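Local coordinates for uncharacterized protein aq_328 (PDB 1R4V) that is of unknown function but adopts an ancestral histone fold and may take part in protein heterodimerization, at residues 60-72 / 79-91. Numbering follows the deposited sequence.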
loop_
_atom_site.group_PDB
_atom_site.type_symbol
_atom_site.label_atom_id
_atom_site.label_comp_id
_atom_site.label_asym_id
_atom_site.label_seq_id
_atom_site.Cartn_x
_atom_site.Cartn_y
_atom_site.Cartn_z
ATOM N N PHE A 60 0.148 -4.318 4.182
ATOM C CA PHE A 60 -0.057 -5.382 3.200
ATOM C C PHE A 60 0.123 -6.728 3.895
ATOM O O PHE A 60 -0.686 -7.639 3.714
ATOM C CB PHE A 60 0.932 -5.234 2.020
ATOM C CG PHE A 60 0.464 -5.812 0.711
ATOM C CD1 PHE A 60 0.930 -5.254 -0.473
ATOM C CD2 PHE A 60 -0.418 -6.876 0.625
ATOM C CE1 PHE A 60 0.534 -5.752 -1.695
ATOM C CE2 PHE A 60 -0.815 -7.381 -0.598
ATOM C CZ PHE A 60 -0.345 -6.821 -1.757
ATOM N N GLY A 61 1.175 -6.867 4.703
ATOM C CA GLY A 61 1.412 -8.087 5.463
ATOM C C GLY A 61 0.262 -8.401 6.414
ATOM O O GLY A 61 -0.119 -9.561 6.565
ATOM N N LYS A 62 -0.280 -7.374 7.066
ATOM C CA LYS A 62 -1.444 -7.495 7.964
ATOM C C LYS A 62 -2.718 -7.972 7.277
ATOM O O LYS A 62 -3.588 -8.590 7.907
ATOM C CB LYS A 62 -1.699 -6.193 8.715
ATOM C CG LYS A 62 -0.672 -5.979 9.780
ATOM C CD LYS A 62 -0.975 -4.758 10.647
ATOM C CE LYS A 62 -1.396 -5.175 12.053
ATOM N NZ LYS A 62 -1.635 -4.017 12.959
ATOM N N LEU A 63 -2.819 -7.760 5.973
ATOM C CA LEU A 63 -3.953 -8.285 5.240
ATOM C C LEU A 63 -3.985 -9.809 5.189
ATOM O O LEU A 63 -5.033 -10.388 4.913
ATOM C CB LEU A 63 -4.003 -7.730 3.813
ATOM C CG LEU A 63 -4.141 -6.208 3.701
ATOM C CD1 LEU A 63 -4.072 -5.763 2.260
ATOM C CD2 LEU A 63 -5.398 -5.689 4.362
ATOM N N PHE A 64 -2.860 -10.451 5.458
ATOM C CA PHE A 64 -2.786 -11.914 5.508
ATOM C C PHE A 64 -3.191 -12.515 6.868
ATOM O O PHE A 64 -3.199 -13.734 7.044
ATOM C CB PHE A 64 -1.402 -12.369 5.027
ATOM C CG PHE A 64 -1.224 -12.214 3.550
ATOM C CD1 PHE A 64 -0.913 -10.969 2.996
ATOM C CD2 PHE A 64 -1.404 -13.294 2.689
ATOM C CE1 PHE A 64 -0.783 -10.805 1.630
ATOM C CE2 PHE A 64 -1.270 -13.113 1.330
ATOM C CZ PHE A 64 -0.952 -11.887 0.799
ATOM N N TYR A 65 -3.556 -11.692 7.849
ATOM C CA TYR A 65 -4.129 -12.190 9.097
ATOM C C TYR A 65 -5.392 -13.010 8.824
ATOM O O TYR A 65 -6.328 -12.555 8.153
ATOM C CB TYR A 65 -4.498 -11.027 10.039
ATOM C CG TYR A 65 -5.227 -11.457 11.296
ATOM C CD1 TYR A 65 -4.520 -11.980 12.384
ATOM C CD2 TYR A 65 -6.619 -11.337 11.398
ATOM C CE1 TYR A 65 -5.198 -12.392 13.562
ATOM C CE2 TYR A 65 -7.301 -11.725 12.564
ATOM C CZ TYR A 65 -6.595 -12.265 13.634
ATOM O OH TYR A 65 -7.309 -12.618 14.772
ATOM N N GLY A 66 -5.387 -14.231 9.317
ATOM C CA GLY A 66 -6.494 -15.164 9.119
ATOM C C GLY A 66 -6.565 -15.833 7.763
ATOM O O GLY A 66 -7.395 -16.730 7.600
ATOM N N ALA A 67 -5.695 -15.470 6.821
ATOM C CA ALA A 67 -5.828 -15.937 5.446
ATOM C C ALA A 67 -5.596 -17.440 5.238
ATOM O O ALA A 67 -6.326 -18.079 4.487
ATOM C CB ALA A 67 -4.990 -15.140 4.486
ATOM N N GLU A 68 -4.590 -18.014 5.869
ATOM C CA GLU A 68 -4.383 -19.456 5.756
ATOM C C GLU A 68 -5.555 -20.246 6.295
ATOM O O GLU A 68 -5.943 -21.236 5.674
ATOM C CB GLU A 68 -3.083 -19.869 6.435
ATOM C CG GLU A 68 -1.871 -19.353 5.694
ATOM C CD GLU A 68 -0.551 -19.765 6.339
ATOM O OE1 GLU A 68 0.334 -20.274 5.636
ATOM O OE2 GLU A 68 -0.369 -19.566 7.559
ATOM N N GLN A 69 -6.132 -19.818 7.420
ATOM C CA GLN A 69 -7.284 -20.507 7.970
ATOM C C GLN A 69 -8.478 -20.445 7.052
ATOM O O GLN A 69 -9.141 -21.472 6.859
ATOM C CB GLN A 69 -7.685 -19.929 9.326
ATOM C CG GLN A 69 -8.874 -20.597 9.907
ATOM C CD GLN A 69 -8.608 -22.017 10.300
ATOM O OE1 GLN A 69 -8.228 -22.245 11.441
ATOM N NE2 GLN A 69 -8.858 -22.972 9.397
ATOM N N ARG A 70 -8.761 -19.257 6.502
ATOM C CA ARG A 70 -9.907 -19.082 5.629
ATOM C C ARG A 70 -9.684 -19.966 4.398
ATOM O O ARG A 70 -10.620 -20.618 3.944
ATOM C CB ARG A 70 -10.090 -17.624 5.241
ATOM C CG ARG A 70 -10.390 -16.728 6.420
ATOM C CD ARG A 70 -10.714 -15.295 5.988
ATOM N NE ARG A 70 -10.691 -14.416 7.152
ATOM C CZ ARG A 70 -9.715 -13.586 7.468
ATOM N NH1 ARG A 70 -8.611 -13.438 6.738
ATOM N NH2 ARG A 70 -9.853 -12.907 8.583
ATOM N N ALA A 71 -8.470 -19.976 3.863
ATOM C CA ALA A 71 -8.158 -20.796 2.685
ATOM C C ALA A 71 -8.397 -22.276 2.988
ATOM O O ALA A 71 -9.067 -22.964 2.212
ATOM C CB ALA A 71 -6.763 -20.588 2.225
ATOM N N ARG A 72 -7.904 -22.756 4.133
ATOM C CA ARG A 72 -8.118 -24.158 4.513
ATOM C C ARG A 72 -9.579 -24.505 4.677
ATOM O O ARG A 72 -9.994 -25.593 4.271
ATOM C CB ARG A 72 -7.377 -24.532 5.789
ATOM C CG ARG A 72 -5.879 -24.516 5.618
ATOM C CD ARG A 72 -5.121 -25.175 6.747
ATOM N NE ARG A 72 -5.384 -24.561 8.052
ATOM C CZ ARG A 72 -4.722 -23.518 8.576
ATOM N NH1 ARG A 72 -5.072 -23.060 9.777
ATOM N NH2 ARG A 72 -3.719 -22.929 7.923
ATOM N N ILE A 79 -3.665 -19.165 -1.037
ATOM C CA ILE A 79 -4.459 -18.030 -0.600
ATOM C C ILE A 79 -5.056 -17.307 -1.790
ATOM O O ILE A 79 -4.349 -16.952 -2.730
ATOM C CB ILE A 79 -3.567 -17.084 0.195
ATOM C CG1 ILE A 79 -3.057 -17.834 1.439
ATOM C CG2 ILE A 79 -4.371 -15.823 0.599
ATOM C CD1 ILE A 79 -1.814 -17.252 1.951
ATOM N N ALA A 80 -6.362 -17.088 -1.735
ATOM C CA ALA A 80 -7.129 -16.324 -2.703
ATOM C C ALA A 80 -7.460 -14.953 -2.122
ATOM O O ALA A 80 -7.374 -14.721 -0.914
ATOM C CB ALA A 80 -8.420 -17.018 -3.031
ATOM N N LEU A 81 -7.878 -14.049 -3.001
ATOM C CA LEU A 81 -8.307 -12.710 -2.597
ATOM C C LEU A 81 -9.398 -12.757 -1.522
ATOM O O LEU A 81 -9.330 -11.971 -0.565
ATOM C CB LEU A 81 -8.797 -11.904 -3.806
ATOM C CG LEU A 81 -9.273 -10.470 -3.552
ATOM C CD1 LEU A 81 -8.122 -9.655 -3.033
ATOM C CD2 LEU A 81 -9.824 -9.828 -4.820
ATOM N N ALA A 82 -10.362 -13.670 -1.695
ATOM C CA ALA A 82 -11.485 -13.881 -0.757
ATOM C C ALA A 82 -11.045 -14.238 0.657
ATOM O O ALA A 82 -11.826 -14.078 1.598
ATOM C CB ALA A 82 -12.362 -15.001 -1.248
ATOM N N ASP A 83 -9.821 -14.751 0.794
ATOM C CA ASP A 83 -9.246 -15.156 2.079
ATOM C C ASP A 83 -8.552 -14.019 2.827
ATOM O O ASP A 83 -8.184 -14.192 3.964
ATOM C CB ASP A 83 -8.202 -16.256 1.869
ATOM C CG ASP A 83 -8.773 -17.494 1.190
ATOM O OD1 ASP A 83 -9.950 -17.849 1.486
ATOM O OD2 ASP A 83 -8.116 -18.176 0.364
ATOM N N LEU A 84 -8.303 -12.886 2.191
ATOM C CA LEU A 84 -7.579 -11.791 2.837
ATOM C C LEU A 84 -8.451 -11.017 3.814
ATOM O O LEU A 84 -9.687 -11.060 3.754
ATOM C CB LEU A 84 -6.987 -10.829 1.826
ATOM C CG LEU A 84 -5.930 -11.387 0.873
ATOM C CD1 LEU A 84 -5.295 -10.242 0.106
ATOM C CD2 LEU A 84 -4.850 -12.189 1.578
ATOM N N ASN A 85 -7.772 -10.314 4.723
ATOM C CA ASN A 85 -8.399 -9.518 5.757
ATOM C C ASN A 85 -8.729 -8.102 5.243
ATOM O O ASN A 85 -8.598 -7.156 6.003
ATOM C CB ASN A 85 -7.460 -9.496 6.975
ATOM C CG ASN A 85 -8.184 -9.342 8.293
ATOM O OD1 ASN A 85 -9.104 -10.095 8.587
ATOM N ND2 ASN A 85 -7.758 -8.374 9.102
ATOM N N ILE A 86 -9.183 -7.924 3.994
ATOM C CA ILE A 86 -9.536 -6.616 3.466
ATOM C C ILE A 86 -10.945 -6.204 3.951
ATOM O O ILE A 86 -11.880 -6.981 3.795
ATOM C CB ILE A 86 -9.455 -6.618 1.918
ATOM C CG1 ILE A 86 -8.010 -6.889 1.470
ATOM C CG2 ILE A 86 -9.961 -5.316 1.310
ATOM C CD1 ILE A 86 -7.852 -7.154 -0.016
ATOM N N THR A 87 -11.037 -5.008 4.542
ATOM C CA THR A 87 -12.256 -4.357 5.030
ATOM C C THR A 87 -12.913 -3.534 3.946
ATOM O O THR A 87 -12.258 -3.206 2.964
ATOM C CB THR A 87 -11.955 -3.302 6.163
ATOM O OG1 THR A 87 -11.045 -2.276 5.705
ATOM C CG2 THR A 87 -11.289 -3.941 7.351
ATOM N N LYS A 88 -14.177 -3.167 4.176
ATOM C CA LYS A 88 -14.955 -2.310 3.293
ATOM C C LYS A 88 -14.274 -0.990 3.029
ATOM O O LYS A 88 -14.313 -0.503 1.905
ATOM C CB LYS A 88 -16.368 -2.063 3.839
ATOM C CG LYS A 88 -17.342 -3.194 3.541
ATOM C CD LYS A 88 -17.914 -3.086 2.113
ATOM C CE LYS A 88 -18.223 -4.466 1.530
ATOM N NZ LYS A 88 -18.612 -4.531 0.084
ATOM N N ALA A 89 -13.653 -0.401 4.043
ATOM C CA ALA A 89 -12.965 0.866 3.880
ATOM C C ALA A 89 -11.819 0.725 2.889
ATOM O O ALA A 89 -11.690 1.552 1.994
ATOM C CB ALA A 89 -12.451 1.406 5.225
ATOM N N LEU A 90 -10.985 -0.296 3.040
ATOM C CA LEU A 90 -9.911 -0.513 2.064
ATOM C C LEU A 90 -10.429 -0.870 0.672
ATOM O O LEU A 90 -9.861 -0.413 -0.322
ATOM C CB LEU A 90 -8.923 -1.580 2.542
ATOM C CG LEU A 90 -7.718 -1.847 1.623
ATOM C CD1 LEU A 90 -6.954 -0.581 1.241
ATOM C CD2 LEU A 90 -6.767 -2.829 2.282
ATOM N N GLU A 91 -11.469 -1.690 0.589
ATOM C CA GLU A 91 -12.117 -2.010 -0.687
ATOM C C GLU A 91 -12.497 -0.754 -1.467
ATOM O O GLU A 91 -12.337 -0.722 -2.682
ATOM C CB GLU A 91 -13.375 -2.860 -0.508
ATOM C CG GLU A 91 -13.120 -4.348 -0.521
ATOM C CD GLU A 91 -14.222 -5.148 0.165
ATOM O OE1 GLU A 91 -13.886 -6.099 0.928
ATOM O OE2 GLU A 91 -15.419 -4.822 -0.060
HETATM O O HOH W 1 -5.615 -6.620 8.413
#
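Asn85 N donates to Leu63 O almost straight, at 2.7 Å and 170°, the shortest bond between the turn after helix 46-62 and the loop before helix 88-98 in this histone fold; a water accepts from Asn85 ND2. Arg70 NH1 donates to Asp83 O, the last residue of the 3-10 segment 81-83, at 2.9 Å with an N-H...O angle of 154°, the acceptor lying in the guanidinium plane although the donor is tilted from the carbonyl plane. The same nitrogen donates to Tyr65 O, so one group ties the turn to that segment. Its chain, extended from CG to NE, also brings NH2 to Asn85 OD1 in a weak bond, with the guanidinium and amide planes turned only slightly against each other. Shortening Arg70 to an alanine removes the guanidinium, which would probably leave Asp83 O and Tyr65 O without their shared donor and the Asn85 amide freer to turn. The Asp83 carboxylate lies against Ala71, OD2 accepting from Ala80 N and OD1 forming a salt bridge with Arg76. Beneath these polar links, Leu84 CD2 sits over one face of the Phe64 ring, 3.8 Å from its centroid, a CH-pi contact, while Ile79 CD1 meets the ring edge. Leu63 also touches Ile134 of helix 131-149. With CG anti to its carbonyl carbon (chi1 -61°), it brings its methyl groups up to Ile86 and Leu90, and Leu63 CD2 and Leu90 CD2 meet tip to tip at 3.8 Å.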